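Local atomic coordinates of copper chaperone PCu(A)C (Methylosinus trichosporium OB3b, PDB entry 6P1F), a protein that probably serves as a periplasmic copper chaperone, its PCu(A)C domain binding copper through a histidine brace. Residues Y28-N33 against L72-M77; R50-H55 against S82-V87. All blocks are in the same frame, centred on the assembly; numbering follows the deposited sequence.

Interaction 1: Y28-N33 against L72-M77; sequences YMLVVN and LSRVTM
Met77 runs its side chain along the backbone of Met29: its CG lies 3.2 Å from Met29 O, and Met29 N sends a weak hydrogen bond to its sulfur (N to SD 3.5 Å). With CG anti to its own carbonyl carbon (chi1 -63°) and the chain extended beyond, Met77 points the same way as Met29, CE meeting Met29 CG at 3.9 Å. The sulfur seems to stand in for the backbone acceptor that a continued ladder would offer. With an alanine in place of Met77, Met29 N is likely to lose its sulfur acceptor and a gap to open beside the Met29 side chain. Farther along, the strands pair regularly: Val31 and Val75 exchange two hydrogen bonds, the shorter from Val75 N to Val31 O at 2.8 Å. Asn33 N reaches Ser73 O at 2.8 Å, and Ser73 N returns to Asn33 O; Asn33 is opposed by two residues, Leu72 and Ser73, in a G1 beta bulge. The amide of Asn33 turns to the chain nearby, bonding Ala35 N through OD1, and Arg37 O and Pro70 O through ND2. Leu30 CD1 lies 3.4 Å from Val75 O; on the face carrying Val32 and Arg74, Val32 CG2 sits over the guanidinium, toward its rim. Strand 24-33 is bordered by 73-89 along one edge and by 8-16 along the other, where Tyr28 bonds Trp14 and Leu30 bonds Glu11 through their backbones.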
loop_
_atom_site.group_PDB
_atom_site.type_symbol
_atom_site.label_atom_id
_atom_site.label_comp_id
_atom_site.label_asym_id
_atom_site.label_seq_id
_atom_site.Cartn_x
_atom_site.Cartn_y
_atom_site.Cartn_z
ATOM N N TYR A 28 -4.041 1.157 -2.721
ATOM C CA TYR A 28 -4.982 0.738 -1.716
ATOM C C TYR A 28 -4.813 -0.734 -1.411
ATOM O O TYR A 28 -4.727 -1.530 -2.325
ATOM C CB TYR A 28 -6.416 0.980 -2.192
ATOM C CG TYR A 28 -6.624 2.330 -2.824
ATOM C CD1 TYR A 28 -6.878 3.455 -2.037
ATOM C CD2 TYR A 28 -6.541 2.476 -4.199
ATOM C CE1 TYR A 28 -7.078 4.691 -2.637
ATOM C CE2 TYR A 28 -6.748 3.692 -4.800
ATOM C CZ TYR A 28 -7.020 4.801 -4.002
ATOM O OH TYR A 28 -7.231 6.044 -4.553
ATOM N N MET A 29 -4.704 -1.089 -0.144
ATOM C CA MET A 29 -4.611 -2.494 0.218
ATOM C C MET A 29 -5.202 -2.683 1.592
ATOM O O MET A 29 -5.125 -1.792 2.432
ATOM C CB MET A 29 -3.154 -2.967 0.216
ATOM C CG MET A 29 -2.242 -2.133 1.133
ATOM S SD MET A 29 -0.492 -2.610 0.878
ATOM C CE MET A 29 0.344 -1.367 1.892
ATOM N N LEU A 30 -5.770 -3.856 1.831
ATOM C CA LEU A 30 -6.246 -4.200 3.162
ATOM C C LEU A 30 -5.100 -4.833 3.911
ATOM O O LEU A 30 -4.554 -5.841 3.447
ATOM C CB LEU A 30 -7.440 -5.165 3.032
ATOM C CG LEU A 30 -7.910 -5.907 4.285
ATOM C CD1 LEU A 30 -8.221 -4.953 5.416
ATOM C CD2 LEU A 30 -9.170 -6.664 3.881
ATOM N N VAL A 31 -4.682 -4.223 5.020
ATOM C CA VAL A 31 -3.585 -4.789 5.806
ATOM C C VAL A 31 -4.138 -5.339 7.104
ATOM O O VAL A 31 -4.858 -4.646 7.827
ATOM C CB VAL A 31 -2.532 -3.715 6.125
ATOM C CG1 VAL A 31 -1.372 -4.321 6.933
ATOM C CG2 VAL A 31 -2.013 -3.069 4.841
ATOM N N VAL A 32 -3.805 -6.579 7.425
ATOM C CA VAL A 32 -4.380 -7.177 8.615
ATOM C C VAL A 32 -3.268 -7.678 9.519
ATOM O O VAL A 32 -2.352 -8.356 9.065
ATOM C CB VAL A 32 -5.321 -8.359 8.264
ATOM C CG1 VAL A 32 -5.783 -9.029 9.518
ATOM C CG2 VAL A 32 -6.528 -7.879 7.427
ATOM N N ASN A 33 -3.285 -7.258 10.781
ATOM C CA ASN A 33 -2.362 -7.848 11.748
ATOM C C ASN A 33 -3.121 -8.804 12.643
ATOM O O ASN A 33 -3.905 -8.373 13.499
ATOM C CB ASN A 33 -1.678 -6.760 12.593
ATOM C CG ASN A 33 -0.722 -7.358 13.621
ATOM O OD1 ASN A 33 -0.232 -8.474 13.445
ATOM N ND2 ASN A 33 -0.400 -6.591 14.682
ATOM N N LEU A 72 -4.315 -7.458 16.527
ATOM C CA LEU A 72 -5.678 -7.817 16.119
ATOM C C LEU A 72 -6.402 -6.655 15.472
ATOM O O LEU A 72 -7.517 -6.301 15.878
ATOM C CB LEU A 72 -6.476 -8.316 17.314
ATOM C CG LEU A 72 -5.812 -9.438 18.112
ATOM C CD1 LEU A 72 -6.745 -9.869 19.228
ATOM C CD2 LEU A 72 -5.544 -10.601 17.189
ATOM N N SER A 73 -5.746 -6.044 14.491
ATOM C CA SER A 73 -6.279 -4.855 13.829
ATOM C C SER A 73 -6.135 -4.950 12.341
ATOM O O SER A 73 -5.474 -5.856 11.787
ATOM C CB SER A 73 -5.568 -3.565 14.310
ATOM O OG SER A 73 -4.257 -3.501 13.782
ATOM N N ARG A 74 -6.799 -4.017 11.669
ATOM C CA ARG A 74 -6.673 -3.928 10.228
ATOM C C ARG A 74 -6.716 -2.477 9.784
ATOM O O ARG A 74 -7.244 -1.588 10.481
ATOM C CB ARG A 74 -7.772 -4.723 9.550
ATOM C CG ARG A 74 -9.143 -4.115 9.756
ATOM C CD ARG A 74 -10.171 -4.837 8.893
ATOM N NE ARG A 74 -10.078 -6.275 9.125
ATOM C CZ ARG A 74 -10.550 -7.216 8.306
ATOM N NH1 ARG A 74 -11.140 -6.868 7.162
ATOM N NH2 ARG A 74 -10.392 -8.495 8.619
ATOM N N VAL A 75 -6.116 -2.236 8.636
ATOM C CA VAL A 75 -6.253 -0.978 7.924
ATOM C C VAL A 75 -6.974 -1.266 6.624
ATOM O O VAL A 75 -6.482 -2.048 5.804
ATOM C CB VAL A 75 -4.901 -0.324 7.652
ATOM C CG1 VAL A 75 -5.076 0.942 6.814
ATOM C CG2 VAL A 75 -4.197 -0.013 8.982
ATOM N N THR A 76 -8.156 -0.660 6.440
ATOM C CA THR A 76 -8.912 -0.823 5.190
ATOM C C THR A 76 -8.661 0.439 4.346
ATOM O O THR A 76 -8.641 1.540 4.864
ATOM C CB THR A 76 -10.414 -1.032 5.435
ATOM O OG1 THR A 76 -10.603 -2.161 6.310
ATOM C CG2 THR A 76 -11.110 -1.333 4.128
ATOM N N MET A 77 -8.418 0.267 3.053
ATOM C CA MET A 77 -8.086 1.400 2.198
ATOM C C MET A 77 -8.996 1.430 0.983
ATOM O O MET A 77 -9.306 0.363 0.416
ATOM C CB MET A 77 -6.648 1.312 1.726
ATOM C CG MET A 77 -5.615 1.371 2.844
ATOM S SD MET A 77 -3.986 1.495 2.131
ATOM C CE MET A 77 -2.978 0.920 3.492
#

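Interaction 2: R50-H55 against S82-V87; sequences RSVQFH and SHVELV
Val87 O is gripped by two backbone amides, Arg50 N at 3.0 Å and Ser51 N at 3.3 Å, both weakly; two residues thus stand against one, in a classic beta bulge. Beyond it the antiparallel ladder is regular. Glu85 N meets Gln53 O at 2.8 Å in an almost straight bond (173° at the hydrogen), and His55 N bonds His83 O at 2.8 Å. On the face shared by Val52, Phe54, Val84 and Leu86 the contact is apolar: Val84 CG2 touches Phe54 CD1, and Val52 CG1 packs on Leu86 CD2. The opposite face, with Ser51, Gln53, Glu85 and Val87, also carries His55 and His83. There Val87 CG2 comes against the Gln53 amide, 3.7 Å from Gln53 CD, the two side chains crossing at about a right angle. His83 has CG between its backbone N and carbonyl carbon (chi1 65°), which tips the ring toward His55, whose CB lies over one face, 3.5 Å from His83 CE1. The two imidazoles are nearly parallel, 6° apart, but displaced so that little of one covers the other. Glu85 OE1 stands 4.0 Å from His55 NE2 and is held by a salt bridge to Arg24, while the ND1 atoms of His55 and His83 bond the carbonyl oxygens of Leu60 and Gly81. His55, His83 and Glu85 are each seen to bind zinc in this protein, as is His59, its side chain about 9 Å from that of His55; with no metal bound, adjacent antiparallel strands 49-55 and 73-89 of the all-beta PCu(A)C domain already gather the first three on one face.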
loop_
_atom_site.group_PDB
_atom_site.type_symbol
_atom_site.label_atom_id
_atom_site.label_comp_id
_atom_site.label_asym_id
_atom_site.label_seq_id
_atom_site.Cartn_x
_atom_site.Cartn_y
_atom_site.Cartn_z
ATOM N N ARG A 50 10.008 6.839 -5.568
ATOM C CA ARG A 50 10.944 7.216 -4.519
ATOM C C ARG A 50 10.466 6.843 -3.133
ATOM O O ARG A 50 11.227 6.342 -2.307
ATOM C CB ARG A 50 11.197 8.735 -4.565
ATOM C CG ARG A 50 12.339 9.188 -3.617
ATOM C CD ARG A 50 12.256 10.684 -3.204
ATOM N NE ARG A 50 12.251 11.611 -4.336
ATOM C CZ ARG A 50 13.346 12.109 -4.920
ATOM N NH1 ARG A 50 14.561 11.789 -4.487
ATOM N NH2 ARG A 50 13.232 12.939 -5.948
ATOM N N SER A 51 9.215 7.145 -2.826
ATOM C CA SER A 51 8.797 6.981 -1.454
ATOM C C SER A 51 7.306 6.850 -1.372
ATOM O O SER A 51 6.618 6.929 -2.392
ATOM C CB SER A 51 9.267 8.158 -0.598
ATOM O OG SER A 51 8.762 9.367 -1.119
ATOM N N VAL A 52 6.839 6.592 -0.158
ATOM C CA VAL A 52 5.408 6.505 0.092
ATOM C C VAL A 52 5.013 7.354 1.276
ATOM O O VAL A 52 5.823 7.655 2.183
ATOM C CB VAL A 52 4.942 5.060 0.353
ATOM C CG1 VAL A 52 5.319 4.136 -0.821
ATOM C CG2 VAL A 52 5.509 4.547 1.659
ATOM N N GLN A 53 3.760 7.781 1.227
ATOM C CA GLN A 53 3.125 8.512 2.307
ATOM C C GLN A 53 1.801 7.855 2.630
ATOM O O GLN A 53 0.895 7.742 1.782
ATOM C CB GLN A 53 2.899 9.995 1.936
ATOM C CG GLN A 53 4.189 10.696 1.531
ATOM C CD GLN A 53 3.981 12.087 0.925
ATOM O OE1 GLN A 53 2.853 12.514 0.668
ATOM N NE2 GLN A 53 5.084 12.785 0.665
ATOM N N PHE A 54 1.697 7.401 3.864
ATOM C CA PHE A 54 0.479 6.760 4.312
ATOM C C PHE A 54 -0.484 7.790 4.850
ATOM O O PHE A 54 -0.110 8.698 5.598
ATOM C CB PHE A 54 0.778 5.719 5.370
ATOM C CG PHE A 54 1.704 4.619 4.906
ATOM C CD1 PHE A 54 1.224 3.591 4.127
ATOM C CD2 PHE A 54 3.041 4.608 5.268
ATOM C CE1 PHE A 54 2.078 2.566 3.711
ATOM C CE2 PHE A 54 3.890 3.571 4.878
ATOM C CZ PHE A 54 3.396 2.555 4.085
ATOM N N HIS A 55 -1.731 7.673 4.422
ATOM C CA HIS A 55 -2.813 8.490 4.956
ATOM C C HIS A 55 -3.818 7.577 5.621
ATOM O O HIS A 55 -4.540 6.863 4.954
ATOM C CB HIS A 55 -3.471 9.287 3.840
ATOM C CG HIS A 55 -2.569 10.289 3.205
ATOM N ND1 HIS A 55 -2.653 11.634 3.492
ATOM C CD2 HIS A 55 -1.569 10.157 2.307
ATOM C CE1 HIS A 55 -1.752 12.290 2.785
ATOM N NE2 HIS A 55 -1.081 11.421 2.059
ATOM N N SER A 82 -8.646 5.782 3.777
ATOM C CA SER A 82 -7.207 5.563 4.006
ATOM C C SER A 82 -6.529 5.103 2.720
ATOM O O SER A 82 -7.124 4.423 1.910
ATOM C CB SER A 82 -6.998 4.526 5.109
ATOM O OG SER A 82 -7.686 4.936 6.296
ATOM N N HIS A 83 -5.265 5.448 2.532
ATOM C CA HIS A 83 -4.632 5.114 1.258
ATOM C C HIS A 83 -3.156 5.377 1.382
ATOM O O HIS A 83 -2.691 6.020 2.343
ATOM C CB HIS A 83 -5.213 5.951 0.097
ATOM C CG HIS A 83 -4.934 7.422 0.201
ATOM N ND1 HIS A 83 -5.718 8.268 0.957
ATOM C CD2 HIS A 83 -3.968 8.182 -0.352
ATOM C CE1 HIS A 83 -5.238 9.499 0.862
ATOM N NE2 HIS A 83 -4.193 9.481 0.067
ATOM N N VAL A 84 -2.420 4.878 0.405
ATOM C CA VAL A 84 -1.012 5.164 0.286
ATOM C C VAL A 84 -0.769 6.066 -0.912
ATOM O O VAL A 84 -1.270 5.783 -1.987
ATOM C CB VAL A 84 -0.217 3.874 0.084
ATOM C CG1 VAL A 84 1.285 4.163 0.139
ATOM C CG2 VAL A 84 -0.634 2.828 1.100
ATOM N N GLU A 85 -0.003 7.138 -0.747
ATOM C CA GLU A 85 0.421 7.898 -1.912
ATOM C C GLU A 85 1.804 7.428 -2.339
ATOM O O GLU A 85 2.710 7.347 -1.518
ATOM C CB GLU A 85 0.444 9.399 -1.621
ATOM C CG GLU A 85 -0.917 10.027 -1.715
ATOM C CD GLU A 85 -0.871 11.341 -2.453
ATOM O OE1 GLU A 85 -0.599 12.360 -1.786
ATOM O OE2 GLU A 85 -1.089 11.346 -3.691
ATOM N N LEU A 86 1.936 7.051 -3.608
ATOM C CA LEU A 86 3.233 6.721 -4.213
ATOM C C LEU A 86 3.798 7.993 -4.798
ATOM O O LEU A 86 3.140 8.642 -5.608
ATOM C CB LEU A 86 3.067 5.670 -5.311
ATOM C CG LEU A 86 2.268 4.442 -4.869
ATOM C CD1 LEU A 86 2.131 3.434 -6.039
ATOM C CD2 LEU A 86 2.877 3.802 -3.633
ATOM N N VAL A 87 4.994 8.358 -4.364
ATOM C CA VAL A 87 5.556 9.668 -4.622
ATOM C C VAL A 87 6.760 9.567 -5.548
ATOM O O VAL A 87 7.635 8.725 -5.314
ATOM C CB VAL A 87 5.991 10.320 -3.287
ATOM C CG1 VAL A 87 6.646 11.698 -3.522
ATOM C CG2 VAL A 87 4.794 10.433 -2.339
#

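Both contacts are antiparallel pairings made by strand 73-89, which is interrupted midway: its first part joins strand 24-33 in interaction 1, and its later part, in interaction 2, lies between strands 24-33 and 49-55. Their centres are 15 Å apart, and along the chain the segments alternate, in the order 28-33, 50-55, 72-77, 82-87. They also touch directly: Met77 SD packs on Val84 CG2 at 3.8 Å, and Tyr28 CE1 on His83 CB at 3.5 Å. Interaction 1 thus adjoins His83, a zinc ligand held in interaction 2, while Leu30 lies about 6 Å, side chain to side chain, from the copper ligand His12.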